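Local atomic coordinates of probable ribosomal RNA small subunit methyltransferase (Thermus thermophilus, PDB entry 3DMH), a protein that probably transfers a methyl group from S-adenosylmethionine to the N2 atom of a guanosine in 16S ribosomal RNA of the small ribosomal subunit. Residues Val259-Leu265 and Gln283-Val289; Gly243-Leu249 and Ser270-Leu275; Leu37-Thr41 and Val162-Gly166. All coordinates share one frame; numbering follows the deposited sequence.

Contact 1: residues Val259-Leu265 and Gln283-Val289. With SAM (S-adenosylmethionine), chain D.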
loop_
_atom_site.group_PDB
_atom_site.type_symbol
_atom_site.label_atom_id
_atom_site.label_comp_id
_atom_site.label_asym_id
_atom_site.label_seq_id
_atom_site.Cartn_x
_atom_site.Cartn_y
_atom_site.Cartn_z
ATOM N N VAL A 259 -1.933 -17.417 5.185
ATOM C CA VAL A 259 -0.959 -16.351 5.402
ATOM C C VAL A 259 -1.277 -15.269 4.387
ATOM O O VAL A 259 -1.305 -15.553 3.191
ATOM C CB VAL A 259 0.475 -16.818 5.155
ATOM C CG1 VAL A 259 1.459 -15.642 5.323
ATOM C CG2 VAL A 259 0.844 -17.939 6.115
ATOM N N GLY A 260 -1.560 -14.052 4.856
ATOM C CA GLY A 260 -1.780 -12.906 3.962
ATOM C C GLY A 260 -0.520 -12.071 4.012
ATOM O O GLY A 260 0.022 -11.837 5.092
ATOM N N VAL A 261 -0.033 -11.666 2.835
ATOM C CA VAL A 261 1.071 -10.695 2.752
ATOM C C VAL A 261 0.532 -9.441 2.105
ATOM O O VAL A 261 -0.218 -9.493 1.132
ATOM C CB VAL A 261 2.319 -11.214 2.005
ATOM C CG1 VAL A 261 3.014 -12.304 2.841
ATOM C CG2 VAL A 261 2.035 -11.741 0.587
ATOM N N GLU A 262 0.905 -8.305 2.688
ATOM C CA GLU A 262 0.320 -7.021 2.289
ATOM C C GLU A 262 1.341 -5.915 2.578
ATOM O O GLU A 262 1.868 -5.850 3.712
ATOM C CB GLU A 262 -0.981 -6.804 3.072
ATOM C CG GLU A 262 -1.588 -5.419 2.966
ATOM C CD GLU A 262 -1.854 -5.008 1.529
ATOM O OE1 GLU A 262 -2.624 -5.711 0.841
ATOM O OE2 GLU A 262 -1.292 -3.979 1.115
ATOM N N ASP A 263 1.651 -5.079 1.584
ATOM C CA ASP A 263 2.703 -4.083 1.748
ATOM C C ASP A 263 2.226 -2.865 2.535
ATOM O O ASP A 263 3.063 -2.123 3.049
ATOM C CB ASP A 263 3.167 -3.638 0.365
ATOM C CG ASP A 263 4.367 -2.716 0.404
ATOM O OD1 ASP A 263 5.449 -3.164 0.843
ATOM O OD2 ASP A 263 4.247 -1.540 -0.060
ATOM N N ASP A 264 0.910 -2.620 2.543
ATOM C CA ASP A 264 0.372 -1.414 3.154
ATOM C C ASP A 264 -0.078 -1.650 4.604
ATOM O O ASP A 264 -0.951 -2.464 4.841
ATOM C CB ASP A 264 -0.823 -0.887 2.330
ATOM C CG ASP A 264 -1.606 0.163 3.070
ATOM O OD1 ASP A 264 -0.975 1.066 3.603
ATOM O OD2 ASP A 264 -2.863 0.064 3.124
ATOM N N LEU A 265 0.551 -0.949 5.549
ATOM C CA LEU A 265 0.213 -1.070 6.954
ATOM C C LEU A 265 -1.270 -0.871 7.258
ATOM O O LEU A 265 -1.832 -1.596 8.084
ATOM C CB LEU A 265 1.020 -0.073 7.794
ATOM C CG LEU A 265 0.807 -0.102 9.300
ATOM C CD1 LEU A 265 1.145 -1.467 9.869
ATOM C CD2 LEU A 265 1.637 0.963 9.946
ATOM N N GLN A 283 -2.527 -15.422 9.544
ATOM C CA GLN A 283 -1.361 -14.580 9.721
ATOM C C GLN A 283 -1.506 -13.419 8.777
ATOM O O GLN A 283 -1.709 -13.616 7.582
ATOM C CB GLN A 283 -0.082 -15.337 9.410
ATOM C CG GLN A 283 0.154 -16.504 10.363
ATOM C CD GLN A 283 1.474 -17.182 10.109
ATOM O OE1 GLN A 283 2.542 -16.590 10.309
ATOM N NE2 GLN A 283 1.419 -18.417 9.652
ATOM N N ALA A 284 -1.462 -12.221 9.336
ATOM C CA ALA A 284 -1.640 -11.007 8.555
ATOM C C ALA A 284 -0.310 -10.278 8.569
ATOM O O ALA A 284 -0.027 -9.498 9.485
ATOM C CB ALA A 284 -2.733 -10.138 9.171
ATOM N N LEU A 285 0.498 -10.518 7.535
ATOM C CA LEU A 285 1.875 -10.035 7.556
ATOM C C LEU A 285 2.022 -8.769 6.768
ATOM O O LEU A 285 1.506 -8.644 5.664
ATOM C CB LEU A 285 2.834 -11.089 6.998
ATOM C CG LEU A 285 2.719 -12.471 7.638
ATOM C CD1 LEU A 285 3.756 -13.356 7.012
ATOM C CD2 LEU A 285 2.931 -12.365 9.124
ATOM N N HIS A 286 2.770 -7.848 7.353
ATOM C CA HIS A 286 3.168 -6.632 6.676
ATOM C C HIS A 286 4.456 -6.972 5.935
ATOM O O HIS A 286 5.500 -7.175 6.541
ATOM C CB HIS A 286 3.364 -5.515 7.712
ATOM C CG HIS A 286 3.556 -4.161 7.100
ATOM N ND1 HIS A 286 4.189 -3.118 7.744
ATOM C CD2 HIS A 286 3.158 -3.681 5.897
ATOM C CE1 HIS A 286 4.185 -2.055 6.957
ATOM N NE2 HIS A 286 3.577 -2.377 5.824
ATOM N N SER A 287 4.372 -7.026 4.609
ATOM C CA SER A 287 5.412 -7.649 3.807
ATOM C C SER A 287 5.403 -7.072 2.397
ATOM O O SER A 287 4.334 -6.847 1.824
ATOM C CB SER A 287 5.088 -9.135 3.682
ATOM O OG SER A 287 6.133 -9.858 3.040
ATOM N N ASP A 288 6.603 -6.867 1.851
ATOM C CA ASP A 288 6.751 -6.515 0.436
ATOM C C ASP A 288 6.794 -7.850 -0.311
ATOM O O ASP A 288 7.790 -8.567 -0.241
ATOM C CB ASP A 288 8.059 -5.736 0.233
ATOM C CG ASP A 288 8.320 -5.366 -1.223
ATOM O OD1 ASP A 288 7.385 -5.480 -2.044
ATOM O OD2 ASP A 288 9.461 -4.941 -1.522
ATOM N N VAL A 289 5.680 -8.205 -0.944
ATOM C CA VAL A 289 5.490 -9.525 -1.569
ATOM C C VAL A 289 5.833 -10.587 -0.498
ATOM O O VAL A 289 5.233 -10.566 0.589
ATOM C CB VAL A 289 6.235 -9.697 -2.943
ATOM C CG1 VAL A 289 5.663 -10.883 -3.705
ATOM C CG2 VAL A 289 6.027 -8.462 -3.820
HETATM N N SAM D . -6.836 -9.246 -1.879
HETATM C CA SAM D . -7.614 -7.980 -1.648
HETATM C C SAM D . -8.961 -8.100 -2.327
HETATM O O SAM D . -9.089 -9.044 -3.120
HETATM O OXT SAM D . -9.844 -7.256 -2.101
HETATM C CB SAM D . -6.884 -6.764 -2.223
HETATM C CG SAM D . -6.604 -6.806 -3.728
HETATM S SD SAM D . -5.846 -5.254 -4.307
HETATM C CE SAM D . -6.251 -5.291 -6.077
HETATM C "C5'" SAM D . -4.060 -5.577 -4.376
HETATM C "C4'" SAM D . -3.409 -5.525 -3.004
HETATM O "O4'" SAM D . -2.014 -5.690 -3.249
HETATM C "C3'" SAM D . -3.604 -4.208 -2.241
HETATM O "O3'" SAM D . -4.149 -4.425 -0.945
HETATM C "C2'" SAM D . -2.192 -3.615 -2.200
HETATM O "O2'" SAM D . -1.912 -2.794 -1.083
HETATM C "C1'" SAM D . -1.378 -4.905 -2.260
HETATM N N9 SAM D . 0.003 -4.652 -2.624
HETATM C C8 SAM D . 0.525 -3.659 -3.448
HETATM N N7 SAM D . 1.869 -3.815 -3.534
HETATM C C5 SAM D . 2.209 -4.898 -2.749
HETATM C C6 SAM D . 3.427 -5.502 -2.416
HETATM N N6 SAM D . 4.591 -5.021 -2.873
HETATM N N1 SAM D . 3.394 -6.597 -1.585
HETATM C C2 SAM D . 2.213 -7.088 -1.077
HETATM N N3 SAM D . 0.994 -6.474 -1.345
HETATM C C4 SAM D . 1.025 -5.411 -2.180
#
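Asp263 and Asp288 lie side by side, just past the C-terminal ends of two parallel strands, and share with Glu262 and Val289 the task of holding S-adenosylmethionine in a Rossmann-like methyltransferase fold. Glu262 takes the ribose with both oxygens: O3' donates to OE1 at 2.7 Å. Its neighbour O2' donates to OE2 at 2.6 Å. A bend at chi2 (56°) turns this carboxylate away from residues 283-289 and to the sugar. At the adenine, N6 donates to Asp288 OD1 over 3.0 Å, while Val289 N donates to N1 at 2.9 Å. Asp263 CB packs on the same base, 3.4 Å from C6.

Behind this shell, Asp264 N approaches the anti lone pair of Glu262 OE2. The strands are laced by backbone bonds, among them Leu285 N to Gly260 O and, at 2.9 Å, Ser287 N to Glu262 O. His286 NE2 reaches Asp263 O at 2.8 Å; the acceptor lies near the ring plane, yet the nitrogen sits above the carbonyl plane and the bond is bent to 132°, the same N-H being shared with Thr74 O. Leu265 CB rests off-centre over a face of this ring.

Asp263 OD1 and Asp288 OD1 come within 4.2 Å, a repulsion probably eased by Ser75 and Ala77 N on Asp263 and by Arg80, Lys24 and Tyr8 on Asp288, consistent with Asp288 remaining a good acceptor for N6.

Contact 2: residues Gly243-Leu249 and Ser270-Leu275. With SAM (S-adenosylmethionine), chain D.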
loop_
_atom_site.group_PDB
_atom_site.type_symbol
_atom_site.label_atom_id
_atom_site.label_comp_id
_atom_site.label_asym_id
_atom_site.label_seq_id
_atom_site.Cartn_x
_atom_site.Cartn_y
_atom_site.Cartn_z
ATOM N N GLY A 243 -4.930 -7.232 1.326
ATOM C CA GLY A 243 -5.869 -6.145 1.605
ATOM C C GLY A 243 -6.572 -6.295 2.945
ATOM O O GLY A 243 -5.965 -6.818 3.888
ATOM N N TYR A 244 -7.830 -5.846 3.047
ATOM C CA TYR A 244 -8.592 -6.050 4.306
ATOM C C TYR A 244 -9.191 -7.469 4.440
ATOM O O TYR A 244 -9.898 -7.768 5.402
ATOM C CB TYR A 244 -9.674 -4.983 4.500
ATOM C CG TYR A 244 -10.691 -4.962 3.405
ATOM C CD1 TYR A 244 -11.658 -5.970 3.288
ATOM C CD2 TYR A 244 -10.698 -3.922 2.483
ATOM C CE1 TYR A 244 -12.605 -5.929 2.266
ATOM C CE2 TYR A 244 -11.647 -3.868 1.470
ATOM C CZ TYR A 244 -12.571 -4.876 1.357
ATOM O OH TYR A 244 -13.478 -4.818 0.339
ATOM N N GLY A 245 -8.899 -8.337 3.471
ATOM C CA GLY A 245 -9.240 -9.743 3.602
ATOM C C GLY A 245 -10.386 -10.326 2.803
ATOM O O GLY A 245 -10.923 -11.360 3.195
ATOM N N ALA A 246 -10.716 -9.721 1.657
ATOM C CA ALA A 246 -11.814 -10.259 0.827
ATOM C C ALA A 246 -11.604 -11.729 0.447
ATOM O O ALA A 246 -12.560 -12.500 0.416
ATOM C CB ALA A 246 -12.039 -9.407 -0.418
ATOM N N LEU A 247 -10.357 -12.121 0.171
ATOM C CA LEU A 247 -10.032 -13.545 -0.077
ATOM C C LEU A 247 -9.657 -14.277 1.213
ATOM O O LEU A 247 -10.002 -15.445 1.408
ATOM C CB LEU A 247 -8.892 -13.690 -1.092
ATOM C CG LEU A 247 -9.079 -12.978 -2.434
ATOM C CD1 LEU A 247 -7.869 -13.167 -3.341
ATOM C CD2 LEU A 247 -10.349 -13.446 -3.157
ATOM N N THR A 248 -8.929 -13.571 2.075
ATOM C CA THR A 248 -8.363 -14.150 3.293
ATOM C C THR A 248 -9.424 -14.693 4.246
ATOM O O THR A 248 -9.300 -15.810 4.736
ATOM C CB THR A 248 -7.548 -13.092 4.064
ATOM O OG1 THR A 248 -6.816 -12.255 3.136
ATOM C CG2 THR A 248 -6.631 -13.771 5.106
ATOM N N LEU A 249 -10.445 -13.891 4.516
ATOM C CA LEU A 249 -11.459 -14.293 5.508
ATOM C C LEU A 249 -12.249 -15.521 5.060
ATOM O O LEU A 249 -12.333 -16.493 5.822
ATOM C CB LEU A 249 -12.382 -13.123 5.907
ATOM C CG LEU A 249 -11.946 -12.329 7.153
ATOM C CD1 LEU A 249 -10.664 -11.530 6.923
ATOM C CD2 LEU A 249 -13.063 -11.400 7.616
ATOM N N SER A 270 -6.290 -3.447 8.940
ATOM C CA SER A 270 -7.673 -3.737 8.532
ATOM C C SER A 270 -7.973 -5.228 8.525
ATOM O O SER A 270 -8.981 -5.663 9.104
ATOM C CB SER A 270 -7.958 -3.134 7.164
ATOM O OG SER A 270 -7.802 -1.724 7.201
ATOM N N LEU A 271 -7.088 -6.005 7.892
ATOM C CA LEU A 271 -7.225 -7.457 7.912
ATOM C C LEU A 271 -7.247 -8.007 9.345
ATOM O O LEU A 271 -8.055 -8.877 9.659
ATOM C CB LEU A 271 -6.082 -8.094 7.124
ATOM C CG LEU A 271 -5.981 -9.626 7.141
ATOM C CD1 LEU A 271 -7.289 -10.278 6.635
ATOM C CD2 LEU A 271 -4.781 -10.084 6.317
ATOM N N GLN A 272 -6.355 -7.506 10.205
ATOM C CA GLN A 272 -6.294 -7.998 11.583
ATOM C C GLN A 272 -7.610 -7.757 12.313
ATOM O O GLN A 272 -8.099 -8.645 13.033
ATOM C CB GLN A 272 -5.105 -7.362 12.318
ATOM C CG GLN A 272 -3.772 -7.950 11.854
ATOM C CD GLN A 272 -2.548 -7.226 12.386
ATOM O OE1 GLN A 272 -2.628 -6.094 12.861
ATOM N NE2 GLN A 272 -1.400 -7.879 12.299
ATOM N N LYS A 273 -8.194 -6.573 12.129
ATOM C CA LYS A 273 -9.466 -6.254 12.798
ATOM C C LYS A 273 -10.591 -7.119 12.241
ATOM O O LYS A 273 -11.428 -7.616 13.006
ATOM C CB LYS A 273 -9.824 -4.767 12.676
ATOM C CG LYS A 273 -11.100 -4.364 13.453
ATOM C CD LYS A 273 -11.235 -2.859 13.580
ATOM C CE LYS A 273 -12.558 -2.468 14.244
ATOM N NZ LYS A 273 -12.643 -0.992 14.471
ATOM N N GLY A 274 -10.595 -7.325 10.922
ATOM C CA GLY A 274 -11.621 -8.186 10.309
ATOM C C GLY A 274 -11.548 -9.631 10.784
ATOM O O GLY A 274 -12.575 -10.236 11.097
ATOM N N LEU A 275 -10.337 -10.190 10.852
ATOM C CA LEU A 275 -10.166 -11.568 11.369
ATOM C C LEU A 275 -10.709 -11.706 12.791
ATOM O O LEU A 275 -11.438 -12.675 13.115
ATOM C CB LEU A 275 -8.684 -11.988 11.342
ATOM C CG LEU A 275 -8.093 -12.213 9.943
ATOM C CD1 LEU A 275 -6.577 -12.192 9.993
ATOM C CD2 LEU A 275 -8.654 -13.504 9.286
HETATM N N SAM D . -6.836 -9.246 -1.879
HETATM C CA SAM D . -7.614 -7.980 -1.648
HETATM C C SAM D . -8.961 -8.100 -2.327
HETATM O O SAM D . -9.089 -9.044 -3.120
HETATM O OXT SAM D . -9.844 -7.256 -2.101
HETATM C CB SAM D . -6.884 -6.764 -2.223
HETATM C CG SAM D . -6.604 -6.806 -3.728
HETATM S SD SAM D . -5.846 -5.254 -4.307
HETATM C CE SAM D . -6.251 -5.291 -6.077
HETATM C "C5'" SAM D . -4.060 -5.577 -4.376
HETATM C "C4'" SAM D . -3.409 -5.525 -3.004
HETATM O "O4'" SAM D . -2.014 -5.690 -3.249
HETATM C "C3'" SAM D . -3.604 -4.208 -2.241
HETATM O "O3'" SAM D . -4.149 -4.425 -0.945
HETATM C "C2'" SAM D . -2.192 -3.615 -2.200
HETATM O "O2'" SAM D . -1.912 -2.794 -1.083
HETATM C "C1'" SAM D . -1.378 -4.905 -2.260
HETATM N N9 SAM D . 0.003 -4.652 -2.624
HETATM C C8 SAM D . 0.525 -3.659 -3.448
HETATM N N7 SAM D . 1.869 -3.815 -3.534
HETATM C C5 SAM D . 2.209 -4.898 -2.749
HETATM C C6 SAM D . 3.427 -5.502 -2.416
HETATM N N6 SAM D . 4.591 -5.021 -2.873
HETATM N N1 SAM D . 3.394 -6.597 -1.585
HETATM C C2 SAM D . 2.213 -7.088 -1.077
HETATM N N3 SAM D . 0.994 -6.474 -1.345
HETATM C C4 SAM D . 1.025 -5.411 -2.180
#
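Ser270 OG is gripped by two backbone groups, Ala266 O one turn back in its own helix and Leu203 N, while its CB meets Tyr244 CB at 3.7 Å. Tyr244 belongs to the glycine-rich loop, Gly241-x-Gly243-x-Gly245, that follows strand 236-240 and is the first signature motif of Rossmann-like methyltransferases. Helix 265-277 packs behind this loop, and no hydrogen bond passes between the two segments; they are held by van der Waals packing, in which backbone carbonyls as well as methyls take part.

Gly243 adopts a positive phi, 58°, and touches the ligand through its CA, which comes to 3.5 Å from O3' of S-adenosylmethionine. Ala246 CB stands equally near the carboxylate, 3.5 Å from OXT. Toward the helix, Gly243 makes its contact through O, which lies 3.5 Å from Leu271 CB.

Leu271 is the main filler. With CG anti to the backbone N (chi1 174°), it sends CD1 to within 3.6 Å of Gly245 CA. The Thr248 side chain crosses that of Leu271 at about a right angle, its CB touching the same methyl; Thr248 OG1 is bonded to Asp239 OD2. Leu249 slides past Leu271 in the opposite direction, and their CD1 methyls meet at 3.6 Å.

Tyr244 behaves differently: its CG stands between the backbone N and the carbonyl carbon, and the ring leaves the helix for His202 and Phe200, with OH bonded to Ser208 O. Farther along, Leu249 CD1 touches Leu275 CD2, and Leu249 CD2 lies 3.7 Å from Gly274 O.

Contact 3: residues Leu37-Thr41 and Val162-Gly166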
loop_
_atom_site.group_PDB
_atom_site.type_symbol
_atom_site.label_atom_id
_atom_site.label_comp_id
_atom_site.label_asym_id
_atom_site.label_seq_id
_atom_site.Cartn_x
_atom_site.Cartn_y
_atom_site.Cartn_z
ATOM N N LEU A 37 9.368 17.945 -6.823
ATOM C CA LEU A 37 9.157 19.378 -6.606
ATOM C C LEU A 37 9.397 19.707 -5.131
ATOM O O LEU A 37 9.985 20.743 -4.812
ATOM C CB LEU A 37 7.772 19.812 -7.060
ATOM C CG LEU A 37 7.587 21.324 -7.279
ATOM C CD1 LEU A 37 8.524 21.834 -8.375
ATOM C CD2 LEU A 37 6.147 21.584 -7.642
ATOM N N LEU A 38 8.957 18.826 -4.231
ATOM C CA LEU A 38 9.316 18.996 -2.817
ATOM C C LEU A 38 10.818 19.087 -2.587
ATOM O O LEU A 38 11.289 19.950 -1.841
ATOM C CB LEU A 38 8.791 17.828 -1.983
ATOM C CG LEU A 38 7.392 17.918 -1.419
ATOM C CD1 LEU A 38 7.088 16.588 -0.752
ATOM C CD2 LEU A 38 7.269 19.086 -0.404
ATOM N N GLN A 39 11.578 18.170 -3.186
ATOM C CA GLN A 39 13.008 18.107 -2.924
ATOM C C GLN A 39 13.686 19.414 -3.366
ATOM O O GLN A 39 14.656 19.858 -2.746
ATOM C CB GLN A 39 13.638 16.879 -3.605
ATOM C CG GLN A 39 15.117 16.647 -3.278
ATOM C CD GLN A 39 16.093 17.492 -4.120
ATOM O OE1 GLN A 39 17.236 17.714 -3.715
ATOM N NE2 GLN A 39 15.639 17.970 -5.276
ATOM N N LYS A 40 13.166 20.025 -4.430
ATOM C CA LYS A 40 13.673 21.325 -4.898
ATOM C C LYS A 40 13.268 22.512 -4.035
ATOM O O LYS A 40 13.807 23.604 -4.211
ATOM C CB LYS A 40 13.235 21.592 -6.345
ATOM C CG LYS A 40 13.855 20.647 -7.330
ATOM C CD LYS A 40 13.319 20.887 -8.710
ATOM C CE LYS A 40 14.076 20.049 -9.723
ATOM N NZ LYS A 40 13.858 20.585 -11.099
ATOM N N THR A 41 12.337 22.298 -3.105
ATOM C CA THR A 41 11.654 23.399 -2.402
ATOM C C THR A 41 11.919 23.433 -0.897
ATOM O O THR A 41 12.095 24.519 -0.314
ATOM C CB THR A 41 10.126 23.363 -2.662
ATOM O OG1 THR A 41 9.882 23.347 -4.074
ATOM C CG2 THR A 41 9.412 24.577 -2.055
ATOM N N VAL A 162 4.580 27.981 -2.912
ATOM C CA VAL A 162 5.981 28.375 -2.974
ATOM C C VAL A 162 6.768 27.732 -4.129
ATOM O O VAL A 162 7.953 28.014 -4.291
ATOM C CB VAL A 162 6.704 28.155 -1.610
ATOM C CG1 VAL A 162 6.142 29.106 -0.533
ATOM C CG2 VAL A 162 6.582 26.690 -1.174
ATOM N N ARG A 163 6.118 26.871 -4.922
ATOM C CA ARG A 163 6.737 26.319 -6.135
ATOM C C ARG A 163 5.678 25.755 -7.082
ATOM O O ARG A 163 4.669 25.204 -6.642
ATOM C CB ARG A 163 7.797 25.253 -5.796
ATOM C CG ARG A 163 8.908 25.083 -6.840
ATOM C CD ARG A 163 9.877 26.268 -6.906
ATOM N NE ARG A 163 10.498 26.543 -5.613
ATOM C CZ ARG A 163 11.783 26.344 -5.322
ATOM N NH1 ARG A 163 12.622 25.865 -6.240
ATOM N NH2 ARG A 163 12.228 26.636 -4.109
ATOM N N ARG A 164 5.909 25.940 -8.378
ATOM C CA ARG A 164 4.975 25.545 -9.432
ATOM C C ARG A 164 5.781 24.922 -10.568
ATOM O O ARG A 164 6.836 25.434 -10.946
ATOM C CB ARG A 164 4.165 26.754 -9.944
ATOM C CG ARG A 164 3.074 27.287 -8.978
ATOM C CD ARG A 164 2.376 28.581 -9.490
ATOM N NE ARG A 164 1.315 29.089 -8.594
ATOM C CZ ARG A 164 1.443 30.135 -7.770
ATOM N NH1 ARG A 164 2.581 30.815 -7.715
ATOM N NH2 ARG A 164 0.429 30.518 -6.999
ATOM N N GLU A 165 5.292 23.803 -11.098
ATOM C CA GLU A 165 5.897 23.170 -12.262
ATOM C C GLU A 165 4.793 22.388 -12.947
ATOM O O GLU A 165 4.381 21.341 -12.457
ATOM C CB GLU A 165 7.059 22.242 -11.865
ATOM C CG GLU A 165 7.724 21.519 -13.050
ATOM C CD GLU A 165 8.587 22.438 -13.897
ATOM O OE1 GLU A 165 9.369 23.219 -13.315
ATOM O OE2 GLU A 165 8.484 22.383 -15.146
ATOM N N GLY A 166 4.285 22.916 -14.059
ATOM C CA GLY A 166 3.140 22.304 -14.719
ATOM C C GLY A 166 1.946 22.286 -13.782
ATOM O O GLY A 166 1.590 23.335 -13.226
HETATM O O HOH W 1 14.718 26.643 -3.400
HETATM O O HOH W 2 11.220 22.329 -11.004
HETATM O O HOH W 3 11.362 27.254 -0.890
#
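A classic beta bulge, in which Val162 and Arg163 both face Val170 of strand 168-174, marks the place where edge strand 159-165 meets helix 33-41. The short segments run at 142° to one another, their axes 9.1 Å apart at closest approach. The Leu37 side chain starts out toward the strand; its CD1 lies 3.6 Å from Arg163 CG. The same methyl also reaches Glu165 CB, at 3.8 Å, two residues further on, so one leucine branch bridges two residues on the same side of the strand.

Thr41 supplies the second half of the interface. OG1, anti to its own carbonyl carbon, turns back along the helix and donates to Leu37 O at 2.7 Å, which fixes the hydroxyl's rotation. This oxygen then sits 3.3 Å from Arg163 CB and over one face of the guanidinium, offset toward the rim. On the other branch, Thr41 CG2 meets Val162 CG2 at 3.6 Å.

The strand is the outermost member of the N-terminal mixed sheet, paired antiparallel with strand 168-174; Leu37 also touches Tyr168 and Val170 of that neighbour. Leu38 of the same helix reaches strands 133-140 and 102-108, so the helix lies across the sheet and this contact is at its outer edge, away from the cofactor and guanosine sites.

Arg163 folds back on itself, bent at chi2 and chi3, and NE donates to Val162 O at 3.2 Å, the acceptor lying in the guanidinium plane. At the guanidinium edge, in plane, a water accepts from NH2 at 2.6 Å; a second water there, bound to Thr41 O, makes only a weak bond with NH2. Lys40 NZ and Glu165 OE1 are not in direct contact: a third water accepts from the amine and donates to the carboxylate.

In the fold
From the N terminus, contact 3 comes first: helix 33-41 meets strand 159-165 across a long loop holding most of the first mixed sheet, and it closes before the other two contacts open. Its centre lies about 34 Å from that of contact 1 and about 39 Å from that of contact 2. Further along the chain, the segments of contacts 2 and 1 alternate (243-249, 259-265, 270-275, 283-289), so their loops cross. Contact 1 pairs the strands of a beta-alpha-beta unit, and contact 2 packs that unit's helix on the glycine loop. Both touch S-adenosylmethionine, and they meet directly through Glu262 with Gly243 and Ala284 with Leu271.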